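Local coordinates for sugar ABC transporter, periplasmic sugar-binding protein (Caulobacter crescentus, PDB 4IRX), which binds myo-inositol between its two lobes and, as a periplasmic sugar-binding protein, probably delivers it to an ABC transporter for uptake, at residues N16-P21 and A25-L30; L44-N49 and A71-K76. One frame throughout, in Å; residues are numbered along the deposited sequence.

From the N terminus the chain leaves strand 10-15 through the loop 16-21, enters helix 21-37 and there makes interaction 1, a short closure of the loop on the first turns of its own helix. It then returns along strand 40-45, and interaction 2 (44-49 with 71-76) closes the next strand-helix-strand unit, in which helix 50-62 carries the chain from strand 40-45 past strand 10-15 to strand 67-70. The two contacts lie in series, neither nested nor crossed. They touch nonetheless: Asn48 N lies 2.8 Å from Asn16 O, and Leu18 N 2.9 Å from Asp45 OD1, probable hydrogen bonds that join neighbouring loops beside the inositol site.

Interaction 1: N16-P21 and A25-L30; sequences NDLSQP and AMRREL. With INS (1,2,3,4,5,6-hexahydroxy-cyclohexane), chain C.
Leu18 and Arg27 make the tight part of this contact, their side chains crossing at about a right angle. Methyl CD1 of Leu18 comes 3.6 Å from Arg27 NH1, meeting the guanidinium obliquely, while CD2 lies 4.2 Å from Arg27 CB. With CG anti to the backbone N (chi1 -176°) and the chain extended as far as NE, Arg27 offers methylenes to the leucine and still directs NE to Glu31 in a salt bridge. Leucine suits this place, since it also packs on Val43 of strand 40-45, which Arg27 touches too.

The other junction is polar and opens to solvent. Ala25 N donates to Pro21 O at 3.1 Å, an ordinary helical bond of the first turn. Water 1 also donates to that oxygen, and its link to NH2 of the exposed Arg28 is weak, the loose end of the contact. Proline fits the first turn of a helix, where its missing N-H costs no bond.

Ahead of it, Asp17 OD1 accepts from Ser19 N (2.9 Å) and Ser19 OG (2.6 Å), both from the same face of the carboxylate. The first bond makes an Asx turn, within a type I turn that leads to Gln20 at the N-cap. Gln20 OE1 accepts from inositol O4 at 2.6 Å, and its NE2 donates to Asp140, which is itself hydrogen-bonded to the inositol. The two bonds together would hold the amide in one orientation, with its oxygen turned to the O4 hydroxyl, which donates.

Interaction 2: L44-N49 and A71-K76; sequences LDAQNN and APTDSK
Thr73 meets Ala46 methyl to methyl, and its side chain carries the contact. The bond from CA to CB is directed toward 44-49, and CB branches into two unlike arms. CG2, anti to the carbonyl carbon, reaches Ala46 CB at 3.8 Å and passes 3.9 Å from Asn49 N and 4.1 Å from Asn48 C, so the methyl rests on the backbone of the turn. The other arm, OG1, sits between the backbone N and the carbonyl carbon (chi1 61°) and hydrogen-bonds Ser50 OG, just past the segment. Threonine thus supplies a nonpolar and a polar tip from one short stem, and a small alanine lets the two loops come close.

Backbone bonds shape the surface the methyl touches. Asn49 N donates to Ala46 O at 2.9 Å, and Asp45 OD1 takes Gln47 N at 3.0 Å from well above its carboxylate plane, an Asx turn. Gln47 and Asn48 both have positive phi, which asparagine tolerates well. Asn49 then caps helix 50-62, its OD1 accepting from Lys52 N. Loops gathered at the C-terminal ends of parallel strands, here 40-45 and 67-70 on either side of strand 10-15, are characteristic of the Rossmann-like lobes of periplasmic binding proteins, whose ligand cleft lies at this end of the strands.

Interaction 1: N16-P21 and A25-L30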
ATOM      1  N   ASN A  16      -8.200   5.158   4.133  1.00 12.97           N
ATOM      2  CA  ASN A  16      -7.870   4.690   5.476  1.00 12.03           C
ATOM      3  C   ASN A  16      -7.147   5.710   6.350  1.00 15.42           C
ATOM      4  O   ASN A  16      -7.454   5.812   7.538  1.00 14.24           O
ATOM      5  CB  ASN A  16      -7.078   3.382   5.419  1.00 11.78           C
ATOM      6  CG  ASN A  16      -5.850   3.482   4.554  1.00 13.56           C
ATOM      7  OD1 ASN A  16      -5.957   3.691   3.350  1.00 14.78           O
ATOM      8  ND2 ASN A  16      -4.671   3.305   5.149  1.00 14.05           N
ATOM      9  N   ASP A  17      -6.188   6.440   5.788  1.00 11.99           N
ATOM     10  CA  ASP A  17      -5.376   7.382   6.553  1.00 12.50           C
ATOM     11  C   ASP A  17      -4.652   8.307   5.585  1.00 12.65           C
ATOM     12  O   ASP A  17      -3.656   7.915   4.971  1.00 13.69           O
ATOM     13  CB  ASP A  17      -4.349   6.621   7.403  1.00 13.04           C
ATOM     14  CG  ASP A  17      -3.571   7.537   8.345  1.00 15.84           C
ATOM     15  OD1 ASP A  17      -3.714   8.776   8.234  1.00 18.49           O
ATOM     16  OD2 ASP A  17      -2.814   7.026   9.196  1.00 25.04           O
ATOM     17  N   LEU A  18      -5.147   9.541   5.459  1.00 11.03           N
ATOM     18  CA  LEU A  18      -4.553  10.521   4.546  1.00 11.52           C
ATOM     19  C   LEU A  18      -3.343  11.244   5.127  1.00 13.99           C
ATOM     20  O   LEU A  18      -2.839  12.188   4.547  1.00 16.38           O
ATOM     21  CB  LEU A  18      -5.597  11.493   3.975  1.00 13.84           C
ATOM     22  CG  LEU A  18      -6.338  10.944   2.752  1.00 14.26           C
ATOM     23  CD1 LEU A  18      -7.590  11.765   2.454  1.00 20.37           C
ATOM     24  CD2 LEU A  18      -5.406  10.995   1.543  1.00 16.31           C
ATOM     25  N   SER A  19      -2.842  10.765   6.260  1.00 14.65           N
ATOM     26  CA  SER A  19      -1.528  11.207   6.709  1.00 21.87           C
ATOM     27  C   SER A  19      -0.386  10.387   6.070  1.00 15.53           C
ATOM     28  O   SER A  19       0.792  10.730   6.239  1.00 18.66           O
ATOM     29  CB  SER A  19      -1.431  11.174   8.227  1.00 12.88           C
ATOM     30  OG  SER A  19      -1.365   9.852   8.695  1.00 16.30           O
ATOM     31  N   GLN A  20      -0.728   9.328   5.320  1.00 10.50           N
ATOM     32  CA  GLN A  20       0.302   8.529   4.646  1.00 11.61           C
ATOM     33  C   GLN A  20       0.653   9.156   3.313  1.00 12.30           C
ATOM     34  O   GLN A  20      -0.231   9.421   2.496  1.00 11.77           O
ATOM     35  CB  GLN A  20      -0.184   7.102   4.379  1.00 12.92           C
ATOM     36  CG  GLN A  20      -0.446   6.275   5.619  1.00 11.10           C
ATOM     37  CD  GLN A  20      -0.640   4.819   5.318  1.00 12.28           C
ATOM     38  OE1 GLN A  20      -0.262   4.346   4.255  1.00 15.90           O
ATOM     39  NE2 GLN A  20      -1.272   4.104   6.232  1.00 12.88           N
ATOM     40  N   PRO A  21       1.951   9.375   3.053  1.00  9.26           N
ATOM     41  CA  PRO A  21       2.401  10.006   1.803  1.00 13.30           C
ATOM     42  C   PRO A  21       1.928   9.289   0.556  1.00 10.33           C
ATOM     43  O   PRO A  21       1.604   9.953  -0.423  1.00 13.28           O
ATOM     44  CB  PRO A  21       3.929   9.913   1.880  1.00 16.15           C
ATOM     45  CG  PRO A  21       4.248   9.648   3.298  1.00 21.78           C
ATOM     46  CD  PRO A  21       3.064   9.091   3.985  1.00 13.41           C
ATOM     47  N   ALA A  25      -0.495  11.208  -2.315  1.00 10.06           N
ATOM     48  CA  ALA A  25      -0.194  11.210  -3.744  1.00 11.94           C
ATOM     49  C   ALA A  25      -1.333  10.590  -4.550  1.00 10.10           C
ATOM     50  O   ALA A  25      -1.689  11.089  -5.617  1.00 12.25           O
ATOM     51  CB  ALA A  25       1.127  10.510  -4.022  1.00 12.23           C
HETATM   52  N   MSE A  26      -1.908   9.494  -4.033  1.00  9.41           N
HETATM   53  CA  MSE A  26      -3.038   8.850  -4.699  1.00  8.69           C
HETATM   54  C   MSE A  26      -4.215   9.811  -4.826  1.00 10.27           C
HETATM   55  O   MSE A  26      -4.847   9.883  -5.868  1.00 11.38           O
HETATM   56  CB  MSE A  26      -3.468   7.572  -3.955  1.00 10.45           C
HETATM   57  CG  MSE A  26      -4.626   6.802  -4.649  1.00 12.73           C
HETATM   58 SE   MSE A  26      -5.175   5.130  -3.848  0.57 10.66          SE
HETATM   59  CE  MSE A  26      -3.775   3.959  -4.462  1.00 15.22           C
ATOM     60  N   ARG A  27      -4.486  10.579  -3.765  1.00  9.10           N
ATOM     61  CA  ARG A  27      -5.575  11.550  -3.798  1.00 12.46           C
ATOM     62  C   ARG A  27      -5.398  12.592  -4.886  1.00 13.38           C
ATOM     63  O   ARG A  27      -6.364  13.014  -5.526  1.00 10.60           O
ATOM     64  CB  ARG A  27      -5.744  12.224  -2.440  1.00  9.61           C
ATOM     65  CG  ARG A  27      -6.913  13.170  -2.384  1.00 14.60           C
ATOM     66  CD  ARG A  27      -6.931  13.932  -1.070  1.00 18.01           C
ATOM     67  NE  ARG A  27      -8.028  14.894  -1.080  1.00 21.75           N
ATOM     68  CZ  ARG A  27      -8.536  15.436   0.015  1.00 22.36           C
ATOM     69  NH1 ARG A  27      -8.027  15.126   1.197  1.00 26.86           N
ATOM     70  NH2 ARG A  27      -9.549  16.291  -0.080  1.00 22.73           N
ATOM     71  N   ARG A  28      -4.168  13.000  -5.135  1.00 10.17           N
ATOM     72  CA  ARG A  28      -3.933  13.937  -6.239  1.00 12.87           C
ATOM     73  C   ARG A  28      -4.347  13.377  -7.597  1.00 12.05           C
ATOM     74  O   ARG A  28      -4.919  14.094  -8.420  1.00 14.29           O
ATOM     75  CB  ARG A  28      -2.472  14.408  -6.292  1.00 16.92           C
ATOM     76  CG  ARG A  28      -2.072  15.227  -5.091  1.00 19.96           C
ATOM     77  CD  ARG A  28      -0.711  15.901  -5.294  1.00 29.30           C
ATOM     78  NE  ARG A  28       0.409  14.976  -5.156  1.00 42.02           N
ATOM     79  CZ  ARG A  28       1.179  14.884  -4.072  1.00 34.45           C
ATOM     80  NH1 ARG A  28       0.958  15.662  -3.021  1.00 40.04           N
ATOM     81  NH2 ARG A  28       2.175  14.012  -4.040  1.00 31.94           N
ATOM     82  N   GLU A  29      -4.044  12.099  -7.834  1.00 10.09           N
ATOM     83  CA  GLU A  29      -4.410  11.499  -9.114  1.00 12.53           C
ATOM     84  C   GLU A  29      -5.919  11.342  -9.180  1.00 12.44           C
ATOM     85  O   GLU A  29      -6.522  11.507 -10.238  1.00 10.11           O
ATOM     86  CB  GLU A  29      -3.713  10.152  -9.314  1.00 12.43           C
ATOM     87  CG  GLU A  29      -2.191  10.179  -9.109  1.00 12.90           C
ATOM     88  CD  GLU A  29      -1.429  11.116 -10.054  1.00 31.27           C
ATOM     89  OE1 GLU A  29      -1.785  11.279 -11.235  1.00 24.82           O
ATOM     90  OE2 GLU A  29      -0.403  11.674  -9.610  1.00 34.15           O
ATOM     91  N   LEU A  30      -6.529  11.031  -8.041  1.00 10.44           N
ATOM     92  CA  LEU A  30      -7.985  10.922  -7.970  0.83  9.49           C
ATOM     93  C   LEU A  30      -8.652  12.231  -8.372  1.00  8.13           C
ATOM     94  O   LEU A  30      -9.616  12.222  -9.148  1.00 10.94           O
ATOM     95  CB  LEU A  30      -8.419  10.539  -6.556  0.83  8.74           C
ATOM     96  CG  LEU A  30      -9.914  10.637  -6.280  0.83  7.15           C
ATOM     97  CD1 LEU A  30     -10.627   9.487  -6.964  0.83 10.42           C
ATOM     98  CD2 LEU A  30     -10.148  10.575  -4.765  0.83 13.02           C
TER
HETATM   99  C1  INS C 401      -0.068   0.827   0.292  1.00  8.24           C
HETATM  100  C2  INS C 401       1.238   1.546   0.363  1.00  8.99           C
HETATM  101  C3  INS C 401       1.258   2.387   1.613  1.00  8.66           C
HETATM  102  C4  INS C 401       1.117   1.520   2.823  1.00 10.19           C
HETATM  103  C5  INS C 401      -0.192   0.826   2.805  1.00  8.58           C
HETATM  104  C6  INS C 401      -0.351   0.015   1.540  1.00 10.68           C
HETATM  105  O1  INS C 401      -0.109   0.006  -0.848  1.00  8.29           O
HETATM  106  O2  INS C 401       2.284   0.622   0.352  1.00 10.06           O
HETATM  107  O3  INS C 401       2.435   3.154   1.679  1.00  9.33           O
HETATM  108  O4  INS C 401       1.266   2.268   3.988  1.00 11.40           O
HETATM  109  O5  INS C 401      -0.304   0.027   3.940  1.00 10.97           O
HETATM  110  O6  INS C 401      -1.574  -0.675   1.517  1.00  8.84           O
HETATM  111  O   HOH W   1       2.947  12.640  -1.126  1.00 34.44           O

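Interaction 2: L44-N49 and A71-K76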
ATOM      1  N   LEU A  44     -13.154  11.319   2.123  1.00 13.28           N
ATOM      2  CA  LEU A  44     -13.237  11.187   3.565  1.00 14.27           C
ATOM      3  C   LEU A  44     -11.966  10.510   4.067  1.00 17.16           C
ATOM      4  O   LEU A  44     -11.454   9.567   3.443  1.00 19.21           O
ATOM      5  CB  LEU A  44     -14.455  10.350   3.953  1.00 15.95           C
ATOM      6  CG  LEU A  44     -15.792  10.732   3.299  1.00 18.38           C
ATOM      7  CD1 LEU A  44     -16.900   9.750   3.714  1.00 18.56           C
ATOM      8  CD2 LEU A  44     -16.139  12.163   3.635  1.00 26.85           C
ATOM      9  N   ASP A  45     -11.456  10.991   5.199  1.00 15.48           N
ATOM     10  CA  ASP A  45     -10.258  10.427   5.828  1.00 15.24           C
ATOM     11  C   ASP A  45     -10.675   9.669   7.086  1.00 14.81           C
ATOM     12  O   ASP A  45     -11.238  10.252   8.010  1.00 17.64           O
ATOM     13  CB  ASP A  45      -9.304  11.558   6.179  1.00 15.58           C
ATOM     14  CG  ASP A  45      -8.013  11.068   6.805  1.00 15.18           C
ATOM     15  OD1 ASP A  45      -7.749   9.845   6.769  1.00 14.92           O
ATOM     16  OD2 ASP A  45      -7.255  11.928   7.316  1.00 21.45           O
ATOM     17  N   ALA A  46     -10.417   8.369   7.123  1.00 12.80           N
ATOM     18  CA  ALA A  46     -10.757   7.574   8.300  1.00 14.20           C
ATOM     19  C   ALA A  46      -9.798   7.782   9.457  1.00 17.86           C
ATOM     20  O   ALA A  46     -10.080   7.314  10.561  1.00 18.31           O
ATOM     21  CB  ALA A  46     -10.866   6.066   7.971  1.00 11.91           C
ATOM     22  N   GLN A  47      -8.682   8.464   9.204  1.00 19.25           N
ATOM     23  CA  GLN A  47      -7.737   8.768  10.275  1.00 18.27           C
ATOM     24  C   GLN A  47      -7.332   7.487  11.009  1.00 20.38           C
ATOM     25  O   GLN A  47      -7.213   7.470  12.244  1.00 20.85           O
ATOM     26  CB  GLN A  47      -8.348   9.803  11.227  1.00 19.99           C
ATOM     27  CG  GLN A  47      -8.524  11.174  10.595  1.00 21.24           C
ATOM     28  CD  GLN A  47      -9.462  12.057  11.392  1.00 27.08           C
ATOM     29  OE1 GLN A  47      -9.920  11.672  12.462  1.00 40.45           O
ATOM     30  NE2 GLN A  47      -9.729  13.251  10.887  1.00 40.29           N
ATOM     31  N   ASN A  48      -7.135   6.414  10.238  1.00 15.66           N
ATOM     32  CA  ASN A  48      -6.784   5.090  10.757  1.00 15.66           C
ATOM     33  C   ASN A  48      -7.721   4.559  11.835  1.00 24.20           C
ATOM     34  O   ASN A  48      -7.285   3.871  12.760  1.00 23.04           O
ATOM     35  CB  ASN A  48      -5.347   5.072  11.310  1.00 16.16           C
ATOM     36  CG  ASN A  48      -4.785   3.665  11.415  1.00 23.13           C
ATOM     37  OD1 ASN A  48      -4.984   2.849  10.521  1.00 27.01           O
ATOM     38  ND2 ASN A  48      -4.094   3.366  12.526  1.00 26.79           N
ATOM     39  N   ASN A  49      -8.995   4.888  11.726  1.00 15.25           N
ATOM     40  CA  ASN A  49      -9.982   4.479  12.715  1.00 18.75           C
ATOM     41  C   ASN A  49     -11.131   3.771  12.013  1.00 20.14           C
ATOM     42  O   ASN A  49     -11.887   4.397  11.284  1.00 17.84           O
ATOM     43  CB  ASN A  49     -10.466   5.725  13.455  1.00 19.28           C
ATOM     44  CG  ASN A  49     -11.483   5.427  14.545  1.00 24.30           C
ATOM     45  OD1 ASN A  49     -12.316   4.527  14.431  1.00 20.34           O
ATOM     46  ND2 ASN A  49     -11.411   6.195  15.621  1.00 34.00           N
ATOM     47  N   ALA A  71     -10.670   2.397   0.622  1.00  9.46           N
ATOM     48  CA  ALA A  71      -9.419   1.754   1.038  1.00  9.58           C
ATOM     49  C   ALA A  71      -9.613   1.468   2.523  1.00 11.48           C
ATOM     50  O   ALA A  71      -9.433   2.370   3.355  1.00 10.43           O
ATOM     51  CB  ALA A  71      -8.216   2.668   0.808  1.00 11.70           C
ATOM     52  N   PRO A  72     -10.032   0.231   2.863  1.00 11.73           N
ATOM     53  CA  PRO A  72     -10.436  -0.032   4.256  1.00 10.08           C
ATOM     54  C   PRO A  72      -9.259   0.026   5.221  1.00 14.24           C
ATOM     55  O   PRO A  72      -8.187  -0.469   4.872  1.00 12.16           O
ATOM     56  CB  PRO A  72     -10.977  -1.464   4.212  1.00 11.63           C
ATOM     57  CG  PRO A  72     -10.297  -2.091   2.992  1.00 12.63           C
ATOM     58  CD  PRO A  72     -10.181  -0.956   1.996  1.00 11.02           C
ATOM     59  N   THR A  73      -9.464   0.565   6.423  1.00 12.81           N
ATOM     60  CA  THR A  73      -8.436   0.551   7.468  1.00 11.96           C
ATOM     61  C   THR A  73      -8.018  -0.869   7.825  1.00 13.68           C
ATOM     62  O   THR A  73      -6.851  -1.124   8.127  1.00 16.02           O
ATOM     63  CB  THR A  73      -8.924   1.249   8.758  1.00 14.89           C
ATOM     64  OG1 THR A  73     -10.066   0.541   9.256  1.00 21.32           O
ATOM     65  CG2 THR A  73      -9.279   2.696   8.490  1.00 16.02           C
ATOM     66  N   ASP A  74      -8.980  -1.781   7.800  1.00 13.48           N
ATOM     67  CA  ASP A  74      -8.777  -3.191   8.079  1.00 12.67           C
ATOM     68  C   ASP A  74      -9.684  -3.987   7.129  1.00 15.66           C
ATOM     69  O   ASP A  74     -10.900  -3.766   7.074  1.00 13.24           O
ATOM     70  CB  ASP A  74      -9.124  -3.473   9.550  1.00 18.04           C
ATOM     71  CG  ASP A  74      -8.825  -4.888   9.958  1.00 20.05           C
ATOM     72  OD1 ASP A  74      -9.554  -5.805   9.534  1.00 16.16           O
ATOM     73  OD2 ASP A  74      -7.861  -5.094  10.733  1.00 27.06           O
ATOM     74  N   SER A  75      -9.083  -4.891   6.370  1.00 13.48           N
ATOM     75  CA  SER A  75      -9.766  -5.593   5.290  1.00 13.00           C
ATOM     76  C   SER A  75     -10.929  -6.458   5.764  1.00 17.08           C
ATOM     77  O   SER A  75     -11.959  -6.547   5.083  1.00 18.06           O
ATOM     78  CB  SER A  75      -8.781  -6.420   4.465  1.00 14.35           C
ATOM     79  OG  SER A  75      -7.918  -5.576   3.691  1.00 12.83           O
ATOM     80  N   LYS A  76     -10.791  -7.076   6.936  1.00 16.59           N
ATOM     81  CA  LYS A  76     -11.878  -7.879   7.498  1.00 18.64           C
ATOM     82  C   LYS A  76     -12.900  -7.048   8.243  1.00 13.36           C
ATOM     83  O   LYS A  76     -14.101  -7.352   8.181  1.00 15.94           O
ATOM     84  CB  LYS A  76     -11.322  -8.933   8.457  1.00 20.86           C
ATOM     85  CG  LYS A  76     -10.396  -9.944   7.839  1.00 35.15           C
ATOM     86  CD  LYS A  76     -11.114 -10.785   6.810  1.00 44.38           C
ATOM     87  CE  LYS A  76     -10.250 -11.961   6.378  1.00 52.00           C
ATOM     88  NZ  LYS A  76      -9.837 -12.755   7.563  1.00 50.03           N
TER